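Local coordinates for uncharacterized protein Atu1656 (Agrobacterium tumefaciens, PDB 2OJH) that is of unknown function but belongs to the TolB family and folds into a six-bladed beta-propeller, perhaps serving, like TolB, in binding to other proteins, at residues 25-30 / 284-289; 196-201 / 217-222; 232-237 / 271-276; 248-253 / 264-269. One frame throughout, in Å; residues are numbered along the deposited sequence. Where two conformers were deposited one is given.

In the fold
The strand at 25-30, near the N terminus, waits until 284-289 to find its partner, and contact 1 thereby closes a loop that holds all the others, an example of how a propeller of sequential blades is shut by its two chain ends. Within it, contact 2 joins the third strand of one blade (196-201) to the first strand of the next (217-222). Contact 3 opens afterwards at 232-237, in the same blade as 217-222, and closes at 271-276, in the passage toward the closing blade. Contact 4, the hairpin pairing of 248-253 with 264-269, lies wholly inside that span. No two loops cross. Phe286 and Tyr288 of contact 1 pack on contact 4.

Contact 1: residues 25-30 / 284-289; sequences EIFNIR and DEFAYV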
loop_
_atom_site.group_PDB
_atom_site.type_symbol
_atom_site.label_atom_id
_atom_site.label_comp_id
_atom_site.label_asym_id
_atom_site.label_seq_id
_atom_site.Cartn_x
_atom_site.Cartn_y
_atom_site.Cartn_z
ATOM N N GLU A 25 6.245 9.091 9.846
ATOM C CA GLU A 25 7.483 9.723 9.390
ATOM C C GLU A 25 7.544 9.879 7.873
ATOM O O GLU A 25 6.835 9.195 7.152
ATOM C CB GLU A 25 8.662 8.899 9.896
ATOM C CG GLU A 25 8.768 8.895 11.432
ATOM C CD GLU A 25 9.925 8.070 11.982
ATOM O OE1 GLU A 25 10.761 7.585 11.201
ATOM O OE2 GLU A 25 9.997 7.915 13.229
ATOM N N ILE A 26 8.414 10.766 7.389
ATOM C CA ILE A 26 8.613 10.955 5.955
ATOM C C ILE A 26 10.095 10.890 5.678
ATOM O O ILE A 26 10.886 11.383 6.481
ATOM C CB ILE A 26 8.086 12.337 5.558
ATOM C CG1 ILE A 26 6.550 12.319 5.554
ATOM C CG2 ILE A 26 8.692 12.785 4.227
ATOM C CD1 ILE A 26 5.961 13.764 5.589
ATOM N N PHE A 27 10.483 10.226 4.591
ATOM C CA PHE A 27 11.884 10.148 4.208
ATOM C C PHE A 27 11.973 10.725 2.803
ATOM O O PHE A 27 11.166 10.380 1.910
ATOM C CB PHE A 27 12.347 8.706 4.197
ATOM C CG PHE A 27 13.817 8.525 3.914
ATOM C CD1 PHE A 27 14.747 8.682 4.917
ATOM C CD2 PHE A 27 14.256 8.149 2.637
ATOM C CE1 PHE A 27 16.134 8.514 4.665
ATOM C CE2 PHE A 27 15.594 7.968 2.368
ATOM C CZ PHE A 27 16.553 8.142 3.391
ATOM N N ASN A 28 12.949 11.606 2.622
ATOM C CA ASN A 28 13.192 12.222 1.334
ATOM C C ASN A 28 14.327 11.443 0.688
ATOM O O ASN A 28 15.435 11.410 1.209
ATOM C CB ASN A 28 13.523 13.713 1.502
ATOM C CG ASN A 28 13.772 14.418 0.163
ATOM O OD1 ASN A 28 14.556 13.947 -0.655
ATOM N ND2 ASN A 28 13.108 15.563 -0.052
ATOM N N ILE A 29 14.051 10.793 -0.442
ATOM C CA ILE A 29 15.072 9.990 -1.093
ATOM C C ILE A 29 16.127 10.794 -1.862
ATOM O O ILE A 29 17.175 10.254 -2.213
ATOM C CB ILE A 29 14.468 8.897 -2.027
ATOM C CG1 ILE A 29 13.748 9.523 -3.238
ATOM C CG2 ILE A 29 13.553 7.926 -1.238
ATOM C CD1 ILE A 29 13.671 8.533 -4.489
ATOM N N ARG A 30 15.863 12.073 -2.113
ATOM C CA ARG A 30 16.833 12.921 -2.799
ATOM C C ARG A 30 17.910 13.459 -1.841
ATOM O O ARG A 30 19.097 13.406 -2.132
ATOM C CB ARG A 30 16.110 14.084 -3.506
ATOM C CG ARG A 30 14.959 13.634 -4.419
ATOM C CD ARG A 30 15.389 12.534 -5.400
ATOM N NE ARG A 30 14.268 12.109 -6.236
ATOM C CZ ARG A 30 14.285 11.063 -7.052
ATOM N NH1 ARG A 30 15.373 10.304 -7.165
ATOM N NH2 ARG A 30 13.207 10.775 -7.769
ATOM N N ASP A 284 9.718 12.548 -4.498
ATOM C CA ASP A 284 11.000 12.704 -3.794
ATOM C C ASP A 284 10.950 12.176 -2.374
ATOM O O ASP A 284 11.999 11.960 -1.757
ATOM C CB ASP A 284 11.416 14.171 -3.750
ATOM C CG ASP A 284 11.609 14.751 -5.150
ATOM O OD1 ASP A 284 12.073 14.015 -6.053
ATOM O OD2 ASP A 284 11.292 15.925 -5.324
ATOM N N GLU A 285 9.740 11.962 -1.872
ATOM C CA GLU A 285 9.569 11.585 -0.468
ATOM C C GLU A 285 8.491 10.538 -0.349
ATOM O O GLU A 285 7.552 10.517 -1.155
ATOM C CB GLU A 285 9.154 12.794 0.388
ATOM C CG GLU A 285 10.109 13.944 0.295
ATOM C CD GLU A 285 9.731 15.141 1.156
ATOM O OE1 GLU A 285 8.540 15.487 1.256
ATOM O OE2 GLU A 285 10.667 15.757 1.686
ATOM N N PHE A 286 8.630 9.664 0.640
ATOM C CA PHE A 286 7.520 8.766 0.964
ATOM C C PHE A 286 7.195 8.786 2.465
ATOM O O PHE A 286 8.085 9.057 3.298
ATOM C CB PHE A 286 7.825 7.348 0.444
ATOM C CG PHE A 286 9.025 6.722 1.079
ATOM C CD1 PHE A 286 8.891 6.096 2.303
ATOM C CD2 PHE A 286 10.276 6.732 0.440
ATOM C CE1 PHE A 286 9.968 5.517 2.931
ATOM C CE2 PHE A 286 11.388 6.139 1.054
ATOM C CZ PHE A 286 11.242 5.530 2.291
ATOM N N ALA A 287 5.929 8.496 2.809
ATOM C CA ALA A 287 5.482 8.376 4.188
ATOM C C ALA A 287 5.533 6.898 4.621
ATOM O O ALA A 287 5.388 5.996 3.788
ATOM C CB ALA A 287 4.029 8.954 4.341
ATOM N N TYR A 288 5.778 6.677 5.913
ATOM C CA TYR A 288 5.876 5.333 6.500
ATOM C C TYR A 288 5.641 5.423 8.021
ATOM O O TYR A 288 5.659 6.526 8.596
ATOM C CB TYR A 288 7.237 4.685 6.167
ATOM C CG TYR A 288 8.405 5.395 6.811
ATOM C CD1 TYR A 288 8.937 6.563 6.246
ATOM C CD2 TYR A 288 8.968 4.913 8.010
ATOM C CE1 TYR A 288 9.998 7.247 6.871
ATOM C CE2 TYR A 288 10.015 5.586 8.636
ATOM C CZ TYR A 288 10.534 6.736 8.044
ATOM O OH TYR A 288 11.537 7.413 8.660
ATOM N N VAL A 289 5.394 4.285 8.674
ATOM C CA VAL A 289 5.248 4.261 10.129
ATOM C C VAL A 289 6.331 3.392 10.706
ATOM O O VAL A 289 6.491 2.255 10.288
ATOM C CB VAL A 289 3.874 3.723 10.610
ATOM C CG1 VAL A 289 3.657 4.014 12.125
ATOM C CG2 VAL A 289 2.717 4.342 9.779
HETATM O O HOH W 1 10.887 13.274 -8.254
#
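Glu25 lays its CB over one face of the Tyr288 ring, 3.8 Å from the ring centroid, while its OE1 comes within 2.7 Å of Tyr288 OH in a weak hydrogen bond. The carboxylate stands almost upright to the ring, and Ser23 and Arg290 also hold its oxygens. Two residues along, Phe27 CB rests over a face of the Phe286 ring, 4.2 Å from its centroid. Having CG anti to the backbone N (chi1 -176°) puts the Phe27 side chain beside that of Phe286, the ring planes inclined at 42°, and CD2 of Phe27 touches CE2 of Phe286 at 3.8 Å. Ile29 CG2 fills in at the edge of Phe286. Leu264, Phe265 and Leu267 of the neighbouring blade pack against this aromatic face. The strands are antiparallel, one from each end of the chain, and their pairing is the "Velcro" closure of a beta-propeller. From Asn28 on, the side away from the aromatic rings is polar and more open to solvent. Asn28 ND2 reaches Glu285 OE2 at 3.0 Å, out of the carboxylate plane, while its OD1 accepts from Arg30 N in an Asx turn. Exposed Arg30 directs NE to Asp284 OD1, a salt bridge of 2.9 Å that lies in the guanidinium plane.

Contact 2: residues 196-201 / 217-222; sequences QMQIWR and YGDWFP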
loop_
_atom_site.group_PDB
_atom_site.type_symbol
_atom_site.label_atom_id
_atom_site.label_comp_id
_atom_site.label_asym_id
_atom_site.label_seq_id
_atom_site.Cartn_x
_atom_site.Cartn_y
_atom_site.Cartn_z
ATOM N N GLN A 196 10.334 -17.684 -1.483
ATOM C CA GLN A 196 10.095 -16.590 -0.554
ATOM C C GLN A 196 9.422 -15.467 -1.311
ATOM O O GLN A 196 9.345 -15.496 -2.549
ATOM C CB GLN A 196 11.395 -16.144 0.135
ATOM C CG GLN A 196 12.465 -15.615 -0.800
ATOM C CD GLN A 196 13.886 -15.792 -0.267
ATOM O OE1 GLN A 196 14.296 -16.893 0.115
ATOM N NE2 GLN A 196 14.650 -14.707 -0.266
HETATM N N MSE A 197 8.884 -14.493 -0.592
HETATM C CA MSE A 197 8.296 -13.362 -1.283
HETATM C C MSE A 197 9.418 -12.578 -2.002
HETATM O O MSE A 197 10.462 -12.277 -1.396
HETATM C CB MSE A 197 7.531 -12.458 -0.323
HETATM C CG MSE A 197 6.141 -12.967 0.091
HETATM SE SE MSE A 197 5.006 -13.368 -1.449
HETATM C CE MSE A 197 3.226 -12.796 -0.936
ATOM N N GLN A 198 9.218 -12.329 -3.300
ATOM C CA GLN A 198 10.094 -11.510 -4.151
ATOM C C GLN A 198 9.231 -10.563 -4.949
ATOM O O GLN A 198 8.025 -10.849 -5.155
ATOM C CB GLN A 198 10.846 -12.376 -5.131
ATOM C CG GLN A 198 11.656 -13.478 -4.446
ATOM C CD GLN A 198 12.948 -12.963 -3.830
ATOM O OE1 GLN A 198 14.005 -13.125 -4.410
ATOM N NE2 GLN A 198 12.861 -12.350 -2.654
ATOM N N ILE A 199 9.828 -9.460 -5.406
ATOM C CA ILE A 199 9.097 -8.498 -6.231
ATOM C C ILE A 199 9.069 -8.973 -7.676
ATOM O O ILE A 199 10.095 -9.398 -8.241
ATOM C CB ILE A 199 9.635 -7.028 -6.137
ATOM C CG1 ILE A 199 9.833 -6.601 -4.673
ATOM C CG2 ILE A 199 8.702 -6.099 -6.894
ATOM C CD1 ILE A 199 8.631 -6.790 -3.793
ATOM N N TRP A 200 7.859 -8.924 -8.235
ATOM C CA TRP A 200 7.610 -9.245 -9.634
ATOM C C TRP A 200 6.833 -8.073 -10.238
ATOM O O TRP A 200 6.332 -7.196 -9.515
ATOM C CB TRP A 200 6.790 -10.539 -9.758
ATOM C CG TRP A 200 7.582 -11.819 -9.450
ATOM C CD1 TRP A 200 8.012 -12.254 -8.221
ATOM C CD2 TRP A 200 7.997 -12.798 -10.385
ATOM N NE1 TRP A 200 8.687 -13.459 -8.338
ATOM C CE2 TRP A 200 8.695 -13.811 -9.664
ATOM C CE3 TRP A 200 7.862 -12.925 -11.774
ATOM C CZ2 TRP A 200 9.245 -14.916 -10.283
ATOM C CZ3 TRP A 200 8.422 -14.030 -12.394
ATOM C CH2 TRP A 200 9.098 -15.019 -11.649
ATOM N N ARG A 201 6.771 -8.029 -11.562
ATOM C CA ARG A 201 5.862 -7.110 -12.218
ATOM C C ARG A 201 5.120 -7.774 -13.377
ATOM O O ARG A 201 5.678 -8.600 -14.072
ATOM C CB ARG A 201 6.589 -5.830 -12.658
ATOM C CG ARG A 201 7.656 -6.018 -13.725
ATOM C CD ARG A 201 8.204 -4.667 -14.160
ATOM N NE ARG A 201 9.016 -4.784 -15.362
ATOM C CZ ARG A 201 9.652 -3.777 -15.954
ATOM N NH1 ARG A 201 10.360 -4.015 -17.053
ATOM N NH2 ARG A 201 9.583 -2.545 -15.456
ATOM N N TYR A 217 15.812 -12.190 1.021
ATOM C CA TYR A 217 14.784 -11.687 1.942
ATOM C C TYR A 217 13.408 -11.981 1.409
ATOM O O TYR A 217 13.273 -12.429 0.277
ATOM C CB TYR A 217 14.904 -10.170 2.117
ATOM C CG TYR A 217 16.242 -9.742 2.664
ATOM C CD1 TYR A 217 16.661 -10.153 3.933
ATOM C CD2 TYR A 217 17.094 -8.939 1.910
ATOM C CE1 TYR A 217 17.888 -9.775 4.433
ATOM C CE2 TYR A 217 18.341 -8.544 2.413
ATOM C CZ TYR A 217 18.723 -8.970 3.677
ATOM O OH TYR A 217 19.957 -8.614 4.192
ATOM N N GLY A 218 12.395 -11.755 2.247
ATOM C CA GLY A 218 11.003 -11.679 1.779
ATOM C C GLY A 218 10.644 -10.211 1.560
ATOM O O GLY A 218 10.672 -9.406 2.496
ATOM N N ASP A 219 10.268 -9.876 0.327
ATOM C CA ASP A 219 10.234 -8.498 -0.124
ATOM C C ASP A 219 8.769 -8.235 -0.264
ATOM O O ASP A 219 8.054 -9.050 -0.859
ATOM C CB ASP A 219 10.978 -8.376 -1.476
ATOM C CG ASP A 219 12.493 -8.582 -1.354
ATOM O OD1 ASP A 219 13.044 -8.286 -0.283
ATOM O OD2 ASP A 219 13.142 -8.996 -2.340
ATOM N N TRP A 220 8.299 -7.107 0.291
ATOM C CA TRP A 220 6.879 -6.895 0.458
ATOM C C TRP A 220 6.543 -5.434 0.151
ATOM O O TRP A 220 7.407 -4.550 0.214
ATOM C CB TRP A 220 6.511 -7.197 1.924
ATOM C CG TRP A 220 6.259 -8.681 2.239
ATOM C CD1 TRP A 220 7.178 -9.636 2.607
ATOM C CD2 TRP A 220 4.995 -9.323 2.204
ATOM N NE1 TRP A 220 6.529 -10.860 2.808
ATOM C CE2 TRP A 220 5.182 -10.669 2.543
ATOM C CE3 TRP A 220 3.691 -8.876 1.880
ATOM C CZ2 TRP A 220 4.118 -11.581 2.582
ATOM C CZ3 TRP A 220 2.650 -9.785 1.917
ATOM C CH2 TRP A 220 2.864 -11.110 2.279
ATOM N N PHE A 221 5.291 -5.161 -0.159
ATOM C CA PHE A 221 4.845 -3.787 -0.293
ATOM C C PHE A 221 5.593 -2.925 -1.336
ATOM O O PHE A 221 6.009 -1.803 -1.009
ATOM C CB PHE A 221 4.877 -3.055 1.074
ATOM C CG PHE A 221 4.523 -3.921 2.254
ATOM C CD1 PHE A 221 3.247 -4.522 2.359
ATOM C CD2 PHE A 221 5.458 -4.125 3.270
ATOM C CE1 PHE A 221 2.935 -5.368 3.449
ATOM C CE2 PHE A 221 5.155 -4.955 4.379
ATOM C CZ PHE A 221 3.895 -5.578 4.470
ATOM N N PRO A 222 5.741 -3.401 -2.594
ATOM C CA PRO A 222 6.350 -2.498 -3.604
ATOM C C PRO A 222 5.489 -1.282 -3.964
ATOM O O PRO A 222 4.270 -1.414 -4.256
ATOM C CB PRO A 222 6.586 -3.439 -4.810
ATOM C CG PRO A 222 5.512 -4.515 -4.664
ATOM C CD PRO A 222 5.434 -4.735 -3.162
#
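The indole of Trp220 is met by Met197, a selenomethionine whose side chain crosses it obliquely: CG lies 3.5 Å from Trp220 CE2, and CE is 3.6 Å from Trp220 CH2. Bends at chi2 (-54°) and chi3 curl the chain along the ring and bring SE to 5.0 Å from the centroid of the six-membered ring, a Met-aromatic contact. Gly218 O lies at the indole's edge, in its plane, and His243 stacks on the same ring. A second pair of flat groups, the Gln198 amide and the Asp219 carboxylate, is nearly parallel (18° between planes) without bonding; Ser215, Thr213 and Ser235 hold the carboxylate instead. Between these groups Asp219 N crosses to Met197 O at 3.0 Å, while Gln198 NE2, from Met197's own segment, grips the other face of that carbonyl at 2.7 Å. Gln196 NE2 reaches Tyr217 O at 2.7 Å from above the carbonyl plane. Farther along both strands, Ile199 CD1 packs on Asp219 CB and on the Pro222 ring. This is the seam between adjacent propeller blades. With one backbone-to-backbone bond between these segments, the Gln196 amide and the packing of Met197 and Ile199 probably carry much of the rest.

Contact 3: residues 232-237 / 271-276; sequences VFVSYD and QGTMNS
Val232 begins the contact with its CG2 methyl, which lies 4.2 Å from SE of Met274, a selenomethionine, and equally near Met274 CE. At Phe233 the ring turns the other way, onto Gln252 and Met254 of the next strand, and only the backbone takes part, with Phe233 CA 4.2 Å from Met274 SE. Val234 again faces the loop: its CG2 lies 3.9 Å from Met274 CG and just touches the methyl of Thr273. Met274 serves both valines because its CG stands between the backbone N and the carbonyl carbon (chi1 63°); the chain then runs straight to SE before bending at chi3 to place CE by Val232. Phe286 and Tyr288 of the closing blade also pack on this residue. Farther on, Tyr236 brings OH to 3.1 Å from Gln271 N, at an angle too poor for a hydrogen bond; its hydroxyl bonds to Pro244 O. The contact thus joins the second strand of one propeller blade to the passage that leads from that blade to the last one. The loop carries its own polar framework: Asn275 ND2 donates to Gln271 OE1 at 2.9 Å, while Asn275 OD1 accepts from Gly272 N. Across the interface, then, cohesion rests on undirected apolar packing, and the loop's shape is probably held in large part by hydrogen bonds among its own residues and those around it.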
loop_
_atom_site.group_PDB
_atom_site.type_symbol
_atom_site.label_atom_id
_atom_site.label_comp_id
_atom_site.label_asym_id
_atom_site.label_seq_id
_atom_site.Cartn_x
_atom_site.Cartn_y
_atom_site.Cartn_z
ATOM N N VAL A 232 10.192 1.702 -3.712
ATOM C CA VAL A 232 10.470 1.488 -2.277
ATOM C C VAL A 232 9.713 0.219 -1.830
ATOM O O VAL A 232 8.642 -0.102 -2.363
ATOM C CB VAL A 232 10.059 2.759 -1.423
ATOM C CG1 VAL A 232 8.564 2.944 -1.409
ATOM C CG2 VAL A 232 10.591 2.687 0.008
ATOM N N PHE A 233 10.256 -0.506 -0.862
ATOM C CA PHE A 233 9.642 -1.750 -0.425
ATOM C C PHE A 233 10.287 -2.139 0.899
ATOM O O PHE A 233 11.231 -1.480 1.336
ATOM C CB PHE A 233 9.746 -2.866 -1.497
ATOM C CG PHE A 233 11.165 -3.325 -1.799
ATOM C CD1 PHE A 233 11.950 -2.615 -2.684
ATOM C CD2 PHE A 233 11.666 -4.504 -1.259
ATOM C CE1 PHE A 233 13.249 -3.047 -2.991
ATOM C CE2 PHE A 233 12.986 -4.928 -1.541
ATOM C CZ PHE A 233 13.755 -4.197 -2.397
ATOM N N VAL A 234 9.719 -3.136 1.573
ATOM C CA VAL A 234 10.264 -3.625 2.843
ATOM C C VAL A 234 10.838 -5.029 2.647
ATOM O O VAL A 234 10.212 -5.845 1.984
ATOM C CB VAL A 234 9.172 -3.716 3.895
ATOM C CG1 VAL A 234 9.669 -4.408 5.169
ATOM C CG2 VAL A 234 8.616 -2.318 4.234
ATOM N N SER A 235 11.985 -5.320 3.260
ATOM C CA SER A 235 12.585 -6.669 3.275
ATOM C C SER A 235 12.565 -7.248 4.691
ATOM O O SER A 235 13.160 -6.670 5.606
ATOM C CB SER A 235 14.043 -6.635 2.796
ATOM O OG SER A 235 14.108 -6.547 1.375
ATOM N N TYR A 236 11.867 -8.370 4.878
ATOM C CA TYR A 236 11.895 -9.091 6.144
ATOM C C TYR A 236 13.034 -10.091 6.081
ATOM O O TYR A 236 13.467 -10.427 4.987
ATOM C CB TYR A 236 10.647 -9.914 6.283
ATOM C CG TYR A 236 9.373 -9.182 6.628
ATOM C CD1 TYR A 236 8.972 -9.024 7.961
ATOM C CD2 TYR A 236 8.559 -8.704 5.639
ATOM C CE1 TYR A 236 7.752 -8.386 8.280
ATOM C CE2 TYR A 236 7.351 -8.059 5.951
ATOM C CZ TYR A 236 6.962 -7.919 7.287
ATOM O OH TYR A 236 5.736 -7.297 7.614
ATOM N N ASP A 237 13.496 -10.603 7.221
ATOM C CA ASP A 237 14.381 -11.765 7.183
ATOM C C ASP A 237 13.697 -12.932 6.449
ATOM O O ASP A 237 12.462 -13.034 6.408
ATOM C CB ASP A 237 14.845 -12.186 8.588
ATOM C CG ASP A 237 15.659 -11.096 9.304
ATOM O OD1 ASP A 237 16.113 -10.106 8.665
ATOM O OD2 ASP A 237 15.833 -11.233 10.537
ATOM N N GLN A 271 4.335 -4.989 9.213
ATOM C CA GLN A 271 2.914 -4.720 8.942
ATOM C C GLN A 271 2.589 -3.303 9.443
ATOM O O GLN A 271 2.937 -2.957 10.577
ATOM C CB GLN A 271 2.046 -5.772 9.639
ATOM C CG GLN A 271 0.522 -5.467 9.592
ATOM C CD GLN A 271 -0.053 -5.665 8.202
ATOM O OE1 GLN A 271 0.688 -5.837 7.237
ATOM N NE2 GLN A 271 -1.374 -5.691 8.097
ATOM N N GLY A 272 1.902 -2.516 8.618
ATOM C CA GLY A 272 1.537 -1.132 8.959
ATOM C C GLY A 272 2.536 -0.078 8.468
ATOM O O GLY A 272 2.165 1.089 8.228
ATOM N N THR A 273 3.801 -0.471 8.331
ATOM C CA THR A 273 4.859 0.462 7.936
ATOM C C THR A 273 4.492 1.172 6.616
ATOM O O THR A 273 4.560 2.407 6.524
ATOM C CB THR A 273 6.245 -0.265 7.874
ATOM O OG1 THR A 273 6.609 -0.630 9.201
ATOM C CG2 THR A 273 7.346 0.621 7.310
HETATM N N MSE A 274 4.099 0.408 5.592
HETATM C CA MSE A 274 3.769 1.012 4.294
HETATM C C MSE A 274 2.872 0.107 3.439
HETATM O O MSE A 274 3.182 -0.135 2.264
HETATM C CB MSE A 274 5.042 1.417 3.497
HETATM C CG MSE A 274 5.927 0.278 3.133
HETATM SE SE MSE A 274 7.485 0.849 2.071
HETATM C CE MSE A 274 8.234 2.135 3.388
ATOM N N ASN A 275 1.753 -0.393 3.983
ATOM C CA ASN A 275 0.995 -1.365 3.164
ATOM C C ASN A 275 0.516 -0.771 1.860
ATOM O O ASN A 275 0.458 -1.464 0.831
ATOM C CB ASN A 275 -0.224 -1.949 3.901
ATOM C CG ASN A 275 0.166 -2.688 5.113
ATOM O OD1 ASN A 275 0.459 -2.075 6.143
ATOM N ND2 ASN A 275 0.212 -4.019 5.015
ATOM N N SER A 276 0.135 0.497 1.914
ATOM C CA SER A 276 -0.568 1.142 0.815
ATOM C C SER A 276 0.329 2.180 0.099
ATOM O O SER A 276 1.371 2.579 0.652
ATOM C CB SER A 276 -1.824 1.815 1.345
ATOM O OG SER A 276 -2.793 0.833 1.674
#

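Contact 4: residues 248-253 / 264-269; sequences DVRVQL and LFDLFG
Val251 sits with its CB over one face of the Phe265 ring, 4.0 Å from the centroid, and its CG2 touches Phe265 CE2 at 3.5 Å. These strands form the outer hairpin of a propeller blade, interrupted by a classic beta bulge in which Leu264 and Phe265 both face Val251. On the same side of the sheet Val249 and Leu267 point the same way, CG2 of Val249 lying 3.6 Å from CD2 of Leu267. Within the bulge, Leu264 CD1 packs on Leu253 CB at 3.8 Å. The Phe265 ring also meets Phe27 and Tyr288 of the closing blade. Backbone bonds stitch the strands: Val249 and Leu267 exchange two, while Val251 N donates to Phe265 O and Val251 O accepts from Leu264 N. The opposite side of the hairpin is mostly charged: Arg250, Asp266 and Asp248, with Phe268 at its end. Arg250 and Asp266 run side by side there. At the start of the strand, Asp248 OD1 lies at the edge of the Phe268 ring, in its plane, 3.7 Å from Phe268 CD1.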
loop_
_atom_site.group_PDB
_atom_site.type_symbol
_atom_site.label_atom_id
_atom_site.label_comp_id
_atom_site.label_asym_id
_atom_site.label_seq_id
_atom_site.Cartn_x
_atom_site.Cartn_y
_atom_site.Cartn_z
ATOM N N ASP A 248 12.284 -6.529 13.214
ATOM C CA ASP A 248 13.405 -5.767 12.670
ATOM C C ASP A 248 13.436 -5.985 11.164
ATOM O O ASP A 248 13.757 -7.085 10.701
ATOM C CB ASP A 248 14.702 -6.234 13.343
ATOM C CG ASP A 248 14.801 -5.753 14.771
ATOM O OD1 ASP A 248 14.458 -4.579 15.009
ATOM O OD2 ASP A 248 15.208 -6.538 15.651
ATOM N N VAL A 249 13.011 -4.960 10.413
ATOM C CA VAL A 249 12.997 -5.015 8.937
ATOM C C VAL A 249 13.942 -3.959 8.298
ATOM O O VAL A 249 14.633 -3.229 9.014
ATOM C CB VAL A 249 11.567 -4.927 8.333
ATOM C CG1 VAL A 249 10.672 -6.045 8.892
ATOM C CG2 VAL A 249 10.919 -3.537 8.548
ATOM N N ARG A 250 13.992 -3.943 6.962
ATOM C CA ARG A 250 14.789 -2.992 6.191
ATOM C C ARG A 250 13.854 -2.308 5.209
ATOM O O ARG A 250 13.076 -2.983 4.553
ATOM C CB ARG A 250 15.879 -3.721 5.402
ATOM C CG ARG A 250 16.921 -4.457 6.240
ATOM C CD ARG A 250 17.790 -5.377 5.370
ATOM N NE ARG A 250 19.060 -5.737 6.007
ATOM C CZ ARG A 250 19.236 -6.753 6.854
ATOM N NH1 ARG A 250 18.217 -7.533 7.204
ATOM N NH2 ARG A 250 20.442 -6.988 7.361
ATOM N N VAL A 251 13.914 -0.981 5.122
ATOM C CA VAL A 251 13.197 -0.246 4.089
ATOM C C VAL A 251 14.215 -0.103 2.949
ATOM O O VAL A 251 15.308 0.450 3.140
ATOM C CB VAL A 251 12.654 1.105 4.603
ATOM C CG1 VAL A 251 12.031 1.939 3.472
ATOM C CG2 VAL A 251 11.613 0.871 5.721
ATOM N N GLN A 252 13.852 -0.649 1.788
ATOM C CA GLN A 252 14.737 -0.746 0.662
ATOM C C GLN A 252 14.284 0.144 -0.463
ATOM O O GLN A 252 13.105 0.490 -0.560
ATOM C CB GLN A 252 14.745 -2.176 0.115
ATOM C CG GLN A 252 15.018 -3.251 1.119
ATOM C CD GLN A 252 16.469 -3.351 1.435
ATOM O OE1 GLN A 252 16.929 -2.748 2.386
ATOM N NE2 GLN A 252 17.219 -4.081 0.618
ATOM N N LEU A 253 15.231 0.465 -1.342
ATOM C CA LEU A 253 14.943 1.221 -2.549
ATOM C C LEU A 253 15.736 0.595 -3.689
ATOM O O LEU A 253 16.868 0.104 -3.481
ATOM C CB LEU A 253 15.352 2.693 -2.376
ATOM C CG LEU A 253 14.813 3.745 -3.362
ATOM C CD1 LEU A 253 13.379 4.020 -3.094
ATOM C CD2 LEU A 253 15.601 5.086 -3.291
ATOM N N LEU A 264 17.652 1.903 2.684
ATOM C CA LEU A 264 17.540 3.283 3.094
ATOM C C LEU A 264 17.740 3.372 4.610
ATOM O O LEU A 264 18.545 4.176 5.082
ATOM C CB LEU A 264 16.169 3.852 2.678
ATOM C CG LEU A 264 16.004 3.913 1.168
ATOM C CD1 LEU A 264 14.599 4.541 0.835
ATOM C CD2 LEU A 264 17.121 4.692 0.469
ATOM N N PHE A 265 17.021 2.555 5.387
ATOM C CA PHE A 265 17.239 2.509 6.839
ATOM C C PHE A 265 16.682 1.199 7.408
ATOM O O PHE A 265 15.857 0.571 6.770
ATOM C CB PHE A 265 16.599 3.722 7.525
ATOM C CG PHE A 265 15.216 4.048 7.022
ATOM C CD1 PHE A 265 15.054 4.912 5.945
ATOM C CD2 PHE A 265 14.085 3.500 7.627
ATOM C CE1 PHE A 265 13.772 5.229 5.473
ATOM C CE2 PHE A 265 12.800 3.817 7.172
ATOM C CZ PHE A 265 12.657 4.672 6.083
ATOM N N ASP A 266 17.195 0.783 8.577
ATOM C CA ASP A 266 16.568 -0.262 9.393
ATOM C C ASP A 266 15.346 0.316 10.089
ATOM O O ASP A 266 15.266 1.526 10.327
ATOM C CB ASP A 266 17.504 -0.758 10.462
ATOM C CG ASP A 266 18.730 -1.461 9.895
ATOM O OD1 ASP A 266 18.694 -1.899 8.731
ATOM O OD2 ASP A 266 19.733 -1.569 10.629
ATOM N N LEU A 267 14.418 -0.551 10.453
ATOM C CA LEU A 267 13.171 -0.102 11.048
ATOM C C LEU A 267 12.530 -1.223 11.875
ATOM O O LEU A 267 12.618 -2.412 11.530
ATOM C CB LEU A 267 12.224 0.391 9.958
ATOM C CG LEU A 267 10.799 0.740 10.348
ATOM C CD1 LEU A 267 10.342 2.026 9.695
ATOM C CD2 LEU A 267 9.852 -0.382 9.954
ATOM N N PHE A 268 11.895 -0.831 12.975
ATOM C CA PHE A 268 11.108 -1.760 13.753
ATOM C C PHE A 268 9.677 -1.595 13.282
ATOM O O PHE A 268 9.076 -0.502 13.383
ATOM C CB PHE A 268 11.244 -1.489 15.245
ATOM C CG PHE A 268 10.525 -2.493 16.092
ATOM C CD1 PHE A 268 11.097 -3.736 16.344
ATOM C CD2 PHE A 268 9.276 -2.209 16.605
ATOM C CE1 PHE A 268 10.441 -4.673 17.111
ATOM C CE2 PHE A 268 8.594 -3.148 17.380
ATOM C CZ PHE A 268 9.182 -4.379 17.633
ATOM N N GLY A 269 9.150 -2.668 12.695
ATOM C CA GLY A 269 7.826 -2.617 12.081
ATOM C C GLY A 269 7.592 -3.789 11.138
ATOM O O GLY A 269 7.856 -4.944 11.490
#